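Local coordinates for protein sortase, SrtB family (Streptococcus pneumoniae PCS8235, PDB 4Y4Q) that probably acts as a cysteine transpeptidase of the sortase B family, serving formation of the type II pilus, a virulence factor of this pneumococcus, at residues L72-V77 and D83-Q88; N117-D122 and Y159-E164; V141-F144 and E148-D151. All blocks are in the same frame, centred on the assembly; numbering follows the deposited sequence.

Contact 1: residues L72-V77 and D83-Q88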
loop_
_atom_site.group_PDB
_atom_site.type_symbol
_atom_site.label_atom_id
_atom_site.label_comp_id
_atom_site.label_asym_id
_atom_site.label_seq_id
_atom_site.Cartn_x
_atom_site.Cartn_y
_atom_site.Cartn_z
ATOM N N LEU A 72 -10.476 -6.268 -7.695
ATOM C CA LEU A 72 -11.050 -4.928 -7.764
ATOM C C LEU A 72 -10.089 -3.903 -8.356
ATOM O O LEU A 72 -10.491 -2.790 -8.691
ATOM C CB LEU A 72 -11.555 -4.471 -6.391
ATOM C CG LEU A 72 -10.533 -4.331 -5.272
ATOM C CD1 LEU A 72 -9.896 -2.951 -5.284
ATOM C CD2 LEU A 72 -11.189 -4.615 -3.924
ATOM N N GLY A 73 -8.820 -4.266 -8.481
ATOM C CA GLY A 73 -7.876 -3.369 -9.121
ATOM C C GLY A 73 -6.499 -3.968 -9.277
ATOM O O GLY A 73 -6.328 -5.189 -9.217
ATOM N N TRP A 74 -5.508 -3.103 -9.462
ATOM C CA TRP A 74 -4.149 -3.553 -9.733
ATOM C C TRP A 74 -3.162 -2.470 -9.316
ATOM O O TRP A 74 -3.450 -1.275 -9.470
ATOM C CB TRP A 74 -3.984 -3.868 -11.224
ATOM C CG TRP A 74 -2.790 -4.704 -11.512
ATOM C CD1 TRP A 74 -1.497 -4.284 -11.587
ATOM C CD2 TRP A 74 -2.773 -6.121 -11.757
ATOM N NE1 TRP A 74 -0.672 -5.353 -11.872
ATOM C CE2 TRP A 74 -1.431 -6.490 -11.979
ATOM C CE3 TRP A 74 -3.764 -7.108 -11.815
ATOM C CZ2 TRP A 74 -1.051 -7.815 -12.263
ATOM C CZ3 TRP A 74 -3.389 -8.420 -12.090
ATOM C CH2 TRP A 74 -2.042 -8.762 -12.313
ATOM N N ILE A 75 -2.011 -2.886 -8.786
ATOM C CA ILE A 75 -0.990 -1.942 -8.329
ATOM C C ILE A 75 0.392 -2.266 -8.897
ATOM O O ILE A 75 0.822 -3.427 -8.930
ATOM C CB ILE A 75 -0.927 -1.880 -6.774
ATOM C CG1 ILE A 75 0.062 -0.819 -6.293
ATOM C CG2 ILE A 75 -0.571 -3.230 -6.180
ATOM C CD1 ILE A 75 -0.225 -0.365 -4.842
ATOM N N ASN A 76 1.099 -1.225 -9.321
ATOM C CA ASN A 76 2.413 -1.385 -9.928
ATOM C C ASN A 76 3.370 -0.335 -9.364
ATOM O O ASN A 76 2.997 0.827 -9.225
ATOM C CB ASN A 76 2.274 -1.214 -11.438
ATOM C CG ASN A 76 3.537 -1.594 -12.200
ATOM O OD1 ASN A 76 4.479 -2.161 -11.640
ATOM N ND2 ASN A 76 3.554 -1.294 -13.494
ATOM N N VAL A 77 4.587 -0.746 -9.013
ATOM C CA VAL A 77 5.650 0.204 -8.712
ATOM C C VAL A 77 6.807 -0.023 -9.694
ATOM O O VAL A 77 7.433 -1.097 -9.711
ATOM C CB VAL A 77 6.151 0.080 -7.268
ATOM C CG1 VAL A 77 7.352 1.024 -7.030
ATOM C CG2 VAL A 77 5.033 0.391 -6.290
ATOM N N ASP A 83 3.920 -5.856 -8.622
ATOM C CA ASP A 83 2.893 -5.902 -9.623
ATOM C C ASP A 83 1.954 -6.868 -8.975
ATOM O O ASP A 83 2.336 -7.991 -8.652
ATOM C CB ASP A 83 3.434 -6.475 -10.931
ATOM C CG ASP A 83 2.438 -6.369 -12.069
ATOM O OD1 ASP A 83 1.709 -5.357 -12.130
ATOM O OD2 ASP A 83 2.385 -7.297 -12.904
ATOM N N TYR A 84 0.723 -6.447 -8.772
ATOM C CA TYR A 84 -0.211 -7.334 -8.097
ATOM C C TYR A 84 -1.665 -6.921 -8.291
ATOM O O TYR A 84 -1.983 -5.724 -8.334
ATOM C CB TYR A 84 0.082 -7.335 -6.587
ATOM C CG TYR A 84 1.453 -7.854 -6.193
ATOM C CD1 TYR A 84 1.869 -9.133 -6.561
ATOM C CD2 TYR A 84 2.315 -7.078 -5.422
ATOM C CE1 TYR A 84 3.123 -9.618 -6.195
ATOM C CE2 TYR A 84 3.569 -7.555 -5.048
ATOM C CZ TYR A 84 3.966 -8.823 -5.440
ATOM O OH TYR A 84 5.205 -9.296 -5.069
ATOM N N PRO A 85 -2.559 -7.914 -8.398
ATOM C CA PRO A 85 -3.995 -7.627 -8.350
ATOM C C PRO A 85 -4.350 -7.196 -6.946
ATOM O O PRO A 85 -3.707 -7.651 -5.994
ATOM C CB PRO A 85 -4.635 -8.985 -8.634
ATOM C CG PRO A 85 -3.606 -9.995 -8.209
ATOM C CD PRO A 85 -2.279 -9.354 -8.528
ATOM N N LEU A 86 -5.350 -6.331 -6.822
ATOM C CA LEU A 86 -5.864 -5.926 -5.524
ATOM C C LEU A 86 -7.171 -6.657 -5.266
ATOM O O LEU A 86 -8.015 -6.776 -6.158
ATOM C CB LEU A 86 -6.123 -4.423 -5.514
ATOM C CG LEU A 86 -4.894 -3.563 -5.736
ATOM C CD1 LEU A 86 -5.274 -2.098 -5.784
ATOM C CD2 LEU A 86 -3.891 -3.840 -4.634
ATOM N N VAL A 87 -7.332 -7.145 -4.045
ATOM C CA VAL A 87 -8.497 -7.925 -3.655
ATOM C C VAL A 87 -8.941 -7.416 -2.270
ATOM O O VAL A 87 -8.166 -6.738 -1.584
ATOM C CB VAL A 87 -8.127 -9.434 -3.684
ATOM C CG1 VAL A 87 -9.029 -10.271 -2.823
ATOM C CG2 VAL A 87 -8.137 -9.956 -5.128
ATOM N N GLN A 88 -10.189 -7.667 -1.885
ATOM C CA GLN A 88 -10.640 -7.384 -0.524
ATOM C C GLN A 88 -11.492 -8.532 -0.017
ATOM O O GLN A 88 -12.387 -9.003 -0.716
ATOM C CB GLN A 88 -11.442 -6.081 -0.456
ATOM C CG GLN A 88 -11.890 -5.715 0.970
ATOM C CD GLN A 88 -12.597 -4.378 1.035
ATOM O OE1 GLN A 88 -13.551 -4.132 0.295
ATOM N NE2 GLN A 88 -12.136 -3.501 1.928
#
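Gly73 faces Leu86 and Ile75 faces Tyr84 as hydrogen-bonded pairs of an antiparallel hairpin, with Trp74–Pro85 and Asn76–Asp83 as the non-hydrogen-bonded pairs, and the two strand axes come within 4.2 Å. Leu86 N donates to Gly73 O at 2.8 Å and Ile75 N to Tyr84 O at 2.9 Å, both hydrogen bonds close to straight. Leu72 N also hydrogen-bonds to Leu86 O, so that Leu72 and Gly73 both oppose Leu86 in a classic beta bulge.

On one face of the hairpin the indole of Trp74 lies across the partner strand. Its CG is anti to the backbone N (chi1 -163°), which lays the ring over the Tyr84–Pro85 peptide. Pro85 CD stands 4.0 Å from the centroid of the six-membered ring of Trp74, over the face, as a CH-pi contact, and CB of Pro85 meets CZ3, so the proline helps to place the indole. At the ring's edge NE1 is modelled improbably close to Asp83 OD1, so the details of this bond are doubtful. The other face carries Ile75, Tyr84 and Leu86: Ile75 CG2 meets Leu86 CD2 at 3.7 Å, their side chains crossing at about a right angle. Beyond the bulge, Leu72 CD2 packs on Gln88 CB.

Strand 155-160 pairs antiparallel with 73-77, and strand 110-112 runs parallel to 83-88, placing the hairpin inside the mixed sheet of the sortase fold; Ile110 touches Ile75, Tyr84 and Leu86.

Contact 2: residues N117-D122 and Y159-E164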
loop_
_atom_site.group_PDB
_atom_site.type_symbol
_atom_site.label_atom_id
_atom_site.label_comp_id
_atom_site.label_asym_id
_atom_site.label_seq_id
_atom_site.Cartn_x
_atom_site.Cartn_y
_atom_site.Cartn_z
ATOM N N ASN A 117 -12.901 1.591 2.300
ATOM C CA ASN A 117 -13.743 1.657 1.112
ATOM C C ASN A 117 -12.987 1.079 -0.091
ATOM O O ASN A 117 -11.839 1.459 -0.345
ATOM C CB ASN A 117 -14.161 3.106 0.845
ATOM C CG ASN A 117 -14.893 3.271 -0.479
ATOM O OD1 ASN A 117 -14.270 3.447 -1.530
ATOM N ND2 ASN A 117 -16.221 3.228 -0.433
ATOM N N PRO A 118 -13.625 0.160 -0.832
ATOM C CA PRO A 118 -12.955 -0.577 -1.909
ATOM C C PRO A 118 -12.681 0.274 -3.151
ATOM O O PRO A 118 -12.022 -0.214 -4.073
ATOM C CB PRO A 118 -13.956 -1.692 -2.246
ATOM C CG PRO A 118 -15.291 -1.108 -1.881
ATOM C CD PRO A 118 -15.033 -0.250 -0.664
ATOM N N LYS A 119 -13.184 1.507 -3.180
ATOM C CA LYS A 119 -12.914 2.409 -4.297
ATOM C C LYS A 119 -11.929 3.504 -3.910
ATOM O O LYS A 119 -11.906 4.566 -4.533
ATOM C CB LYS A 119 -14.207 3.042 -4.805
ATOM C CG LYS A 119 -15.165 2.076 -5.465
ATOM C CD LYS A 119 -16.521 2.749 -5.709
ATOM C CE LYS A 119 -17.442 1.870 -6.542
ATOM N NZ LYS A 119 -17.386 0.451 -6.092
ATOM N N PHE A 120 -11.119 3.239 -2.886
ATOM C CA PHE A 120 -10.077 4.169 -2.435
ATOM C C PHE A 120 -10.572 5.596 -2.159
ATOM O O PHE A 120 -9.864 6.570 -2.418
ATOM C CB PHE A 120 -8.907 4.175 -3.420
ATOM C CG PHE A 120 -8.124 2.895 -3.413
ATOM C CD1 PHE A 120 -8.582 1.782 -4.101
ATOM C CD2 PHE A 120 -6.950 2.791 -2.684
ATOM C CE1 PHE A 120 -7.873 0.591 -4.076
ATOM C CE2 PHE A 120 -6.241 1.604 -2.651
ATOM C CZ PHE A 120 -6.706 0.503 -3.353
ATOM N N GLU A 121 -11.783 5.708 -1.630
ATOM C CA GLU A 121 -12.341 7.001 -1.260
ATOM C C GLU A 121 -11.812 7.510 0.079
ATOM O O GLU A 121 -11.869 8.714 0.360
ATOM C CB GLU A 121 -13.868 6.918 -1.208
ATOM C CG GLU A 121 -14.491 6.552 -2.543
ATOM C CD GLU A 121 -15.999 6.692 -2.545
ATOM O OE1 GLU A 121 -16.545 7.322 -1.608
ATOM O OE2 GLU A 121 -16.632 6.166 -3.489
ATOM N N ASP A 122 -11.314 6.596 0.906
ATOM C CA ASP A 122 -10.891 6.948 2.262
ATOM C C ASP A 122 -9.583 7.722 2.199
ATOM O O ASP A 122 -8.848 7.619 1.210
ATOM C CB ASP A 122 -10.675 5.690 3.111
ATOM C CG ASP A 122 -11.974 4.964 3.444
ATOM O OD1 ASP A 122 -13.057 5.587 3.356
ATOM O OD2 ASP A 122 -11.900 3.765 3.809
ATOM N N TYR A 159 -4.682 0.907 -10.553
ATOM C CA TYR A 159 -5.941 0.886 -11.266
ATOM C C TYR A 159 -7.016 0.444 -10.289
ATOM O O TYR A 159 -6.815 -0.509 -9.529
ATOM C CB TYR A 159 -5.862 -0.073 -12.447
ATOM C CG TYR A 159 -7.131 -0.130 -13.263
ATOM C CD1 TYR A 159 -8.204 -0.927 -12.870
ATOM C CD2 TYR A 159 -7.263 0.618 -14.421
ATOM C CE1 TYR A 159 -9.371 -0.970 -13.607
ATOM C CE2 TYR A 159 -8.418 0.566 -15.176
ATOM C CZ TYR A 159 -9.466 -0.231 -14.767
ATOM O OH TYR A 159 -10.612 -0.277 -15.529
ATOM N N TYR A 160 -8.142 1.154 -10.293
ATOM C CA TYR A 160 -9.279 0.822 -9.434
ATOM C C TYR A 160 -10.535 1.495 -9.972
ATOM O O TYR A 160 -10.460 2.569 -10.576
ATOM C CB TYR A 160 -9.025 1.237 -7.973
ATOM C CG TYR A 160 -8.937 2.731 -7.759
ATOM C CD1 TYR A 160 -10.081 3.490 -7.519
ATOM C CD2 TYR A 160 -7.713 3.382 -7.791
ATOM C CE1 TYR A 160 -10.007 4.854 -7.330
ATOM C CE2 TYR A 160 -7.627 4.751 -7.594
ATOM C CZ TYR A 160 -8.776 5.479 -7.368
ATOM O OH TYR A 160 -8.696 6.840 -7.178
ATOM N N ASN A 161 -11.681 0.853 -9.761
ATOM C CA ASN A 161 -12.977 1.400 -10.158
ATOM C C ASN A 161 -13.040 1.882 -11.602
ATOM O O ASN A 161 -13.734 2.854 -11.911
ATOM C CB ASN A 161 -13.408 2.531 -9.212
ATOM C CG ASN A 161 -14.918 2.739 -9.204
ATOM O OD1 ASN A 161 -15.689 1.780 -9.106
ATOM N ND2 ASN A 161 -15.346 3.993 -9.332
ATOM N N GLY A 162 -12.314 1.206 -12.485
ATOM C CA GLY A 162 -12.365 1.540 -13.895
ATOM C C GLY A 162 -11.431 2.666 -14.303
ATOM O O GLY A 162 -11.431 3.072 -15.468
ATOM N N VAL A 163 -10.634 3.170 -13.356
ATOM C CA VAL A 163 -9.730 4.292 -13.641
ATOM C C VAL A 163 -8.276 4.015 -13.256
ATOM O O VAL A 163 -7.999 3.238 -12.332
ATOM C CB VAL A 163 -10.203 5.601 -12.959
ATOM C CG1 VAL A 163 -11.691 5.845 -13.234
ATOM C CG2 VAL A 163 -9.956 5.556 -11.465
ATOM N N GLU A 164 -7.355 4.666 -13.968
ATOM C CA GLU A 164 -5.923 4.544 -13.699
ATOM C C GLU A 164 -5.347 5.836 -13.111
ATOM O O GLU A 164 -5.489 6.910 -13.693
ATOM C CB GLU A 164 -5.157 4.153 -14.969
ATOM C CG GLU A 164 -3.654 3.956 -14.737
ATOM C CD GLU A 164 -3.017 3.001 -15.735
ATOM O OE1 GLU A 164 -3.204 3.191 -16.955
ATOM O OE2 GLU A 164 -2.323 2.057 -15.298
#
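Lys119 and Phe120 carry this contact from a loop that Asn117 shapes: Asn117 OD1 accepts from Lys119 N at 2.8 Å, an Asx turn, inside a type I beta turn running from Asn117 to Phe120. Asn117 N in turn donates to Asp122 OD2, drawing the two ends of segment 117-122 together. Lys119 lays its aliphatic chain beside the amide of Asn161, and its CE comes 3.1 Å from Asn161 OD1; the meeting is through the methylenes, with no hydrogen bond across. The carbonyl O of Lys119 approaches Tyr160 CE1 at 3.4 Å.

The partner is the tip of a beta hairpin, where a type I' turn from Tyr160 to Val163 joins strands 155-160 and 163-176 of the sortase sheet. Next along the loop, Phe120 sets its CB over the centre of the Tyr160 ring, 4.1 Å from the centroid, in a CH-pi contact. CG of Tyr160 sits between its own backbone N and carbonyl carbon (chi1 67°), bringing this face under Phe120. The two rings meet obliquely, planes at 39°, with Phe120 CD1 3.8 Å from Tyr160 CG. Arg217 NH1 is hydrogen-bonded to both Tyr160 OH and Phe120 O, tying ring to loop.

Contact 3: residues V141-F144 and E148-D151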
loop_
_atom_site.group_PDB
_atom_site.type_symbol
_atom_site.label_atom_id
_atom_site.label_comp_id
_atom_site.label_asym_id
_atom_site.label_seq_id
_atom_site.Cartn_x
_atom_site.Cartn_y
_atom_site.Cartn_z
ATOM N N VAL A 141 9.327 -4.991 -1.157
ATOM C CA VAL A 141 8.902 -3.995 -0.173
ATOM C C VAL A 141 10.038 -3.668 0.801
ATOM O O VAL A 141 10.367 -2.498 1.019
ATOM C CB VAL A 141 7.628 -4.424 0.588
ATOM C CG1 VAL A 141 7.140 -3.297 1.488
ATOM C CG2 VAL A 141 6.537 -4.790 -0.391
ATOM N N ALA A 142 10.657 -4.706 1.354
ATOM C CA ALA A 142 11.758 -4.544 2.300
ATOM C C ALA A 142 12.975 -3.856 1.678
ATOM O O ALA A 142 13.817 -3.318 2.401
ATOM C CB ALA A 142 12.169 -5.895 2.860
ATOM N N LYS A 143 13.084 -3.874 0.347
ATOM C CA LYS A 143 14.250 -3.269 -0.301
ATOM C C LYS A 143 14.202 -1.758 -0.186
ATOM O O LYS A 143 15.221 -1.088 -0.347
ATOM C CB LYS A 143 14.372 -3.680 -1.772
ATOM C CG LYS A 143 14.522 -5.167 -2.005
ATOM C CD LYS A 143 14.967 -5.444 -3.434
ATOM C CE LYS A 143 14.931 -6.937 -3.748
ATOM N NZ LYS A 143 15.317 -7.183 -5.168
ATOM N N PHE A 144 13.020 -1.217 0.096
ATOM C CA PHE A 144 12.892 0.226 0.301
ATOM C C PHE A 144 13.586 0.692 1.588
ATOM O O PHE A 144 13.712 1.890 1.830
ATOM C CB PHE A 144 11.416 0.651 0.289
ATOM C CG PHE A 144 10.796 0.650 -1.088
ATOM C CD1 PHE A 144 10.242 -0.506 -1.620
ATOM C CD2 PHE A 144 10.790 1.806 -1.859
ATOM C CE1 PHE A 144 9.681 -0.504 -2.905
ATOM C CE2 PHE A 144 10.226 1.816 -3.145
ATOM C CZ PHE A 144 9.676 0.664 -3.666
ATOM N N GLU A 148 19.414 4.029 -1.413
ATOM C CA GLU A 148 19.476 4.108 -2.870
ATOM C C GLU A 148 18.217 3.568 -3.559
ATOM O O GLU A 148 17.637 4.218 -4.430
ATOM C CB GLU A 148 20.717 3.352 -3.348
ATOM C CG GLU A 148 21.185 3.696 -4.736
ATOM C CD GLU A 148 22.528 3.053 -5.050
ATOM O OE1 GLU A 148 23.500 3.307 -4.296
ATOM O OE2 GLU A 148 22.600 2.281 -6.035
ATOM N N PHE A 149 17.791 2.375 -3.171
ATOM C CA PHE A 149 16.599 1.791 -3.756
ATOM C C PHE A 149 15.393 2.704 -3.480
ATOM O O PHE A 149 14.557 2.940 -4.366
ATOM C CB PHE A 149 16.382 0.387 -3.179
ATOM C CG PHE A 149 15.340 -0.425 -3.906
ATOM C CD1 PHE A 149 13.988 -0.259 -3.620
ATOM C CD2 PHE A 149 15.712 -1.368 -4.855
ATOM C CE1 PHE A 149 13.016 -1.005 -4.277
ATOM C CE2 PHE A 149 14.750 -2.125 -5.517
ATOM C CZ PHE A 149 13.395 -1.938 -5.225
ATOM N N PHE A 150 15.312 3.237 -2.266
ATOM C CA PHE A 150 14.236 4.167 -1.935
ATOM C C PHE A 150 14.293 5.420 -2.808
ATOM O O PHE A 150 13.266 5.883 -3.293
ATOM C CB PHE A 150 14.283 4.587 -0.460
ATOM C CG PHE A 150 13.206 5.580 -0.086
ATOM C CD1 PHE A 150 11.948 5.138 0.323
ATOM C CD2 PHE A 150 13.438 6.948 -0.168
ATOM C CE1 PHE A 150 10.940 6.045 0.664
ATOM C CE2 PHE A 150 12.441 7.865 0.173
ATOM C CZ PHE A 150 11.188 7.411 0.590
ATOM N N ASP A 151 15.487 5.981 -2.984
ATOM C CA ASP A 151 15.622 7.219 -3.743
ATOM C C ASP A 151 15.215 7.018 -5.194
ATOM O O ASP A 151 14.692 7.929 -5.833
ATOM C CB ASP A 151 17.061 7.756 -3.678
ATOM C CG ASP A 151 17.445 8.249 -2.281
ATOM O OD1 ASP A 151 16.536 8.533 -1.467
ATOM O OD2 ASP A 151 18.658 8.358 -1.996
#
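A weakly bonded helical turn at the end of 139-143 and helix 147-152 meet here across a short connection, and three phenylalanines, Phe144, Phe149 and Phe150, pack together between them. At the centre is a T-shaped (edge-to-face) pair: the edge of Phe149 is directed at the face of Phe144, with planes at 87° and centroids 5.0 Å apart. The touching atom is Phe149 CE1, which lies 3.6 Å from Phe144 CE1, toward the rim of the ring rather than above its middle. Phe149 has its CG anti to the backbone N (chi1 -168°), and this turns one ring face to Lys143. Lys143 CB stands over the centre of that face, 3.8 Å from the Phe149 centroid and almost on the normal, a CH-pi contact that the chain prolongs as far as CD against CE2.

Phe150 CD1 meets Phe144 CD2 at 4.1 Å near the plane of the Phe144 ring, and Phe150 CB rests against Phe144 O. No hydrogen bond crosses between the segments, although Asp146 OD2, in the connection, accepts from Phe149 N. Toward the sheet, Phe144 packs on Val235 of strand 231-240 and, like Phe150, on Met172 of strand 163-176.

Along the chain, contact 1 closes first; contact 2 then opens with 117-122 and closes with 159-164, with contact 3 nested in the intervening chain, which also holds strand 124-129. Contacts 1 and 2 are neighbours, centres about 11 Å apart, joined where Trp74 O probably accepts from Tyr159 N and where Leu86 packs on Phe120. Contact 3 lies across the chain's centre from contact 2, centres about 26 Å and nearest atoms about 14 Å apart. Its centre is about 20 Å from that of contact 1, yet Val77 touches Phe144. The hairpins of contacts 1 and 2 thus belong to one sheet, with loop 117-122 packed at one end and the helices of contact 3 at the other.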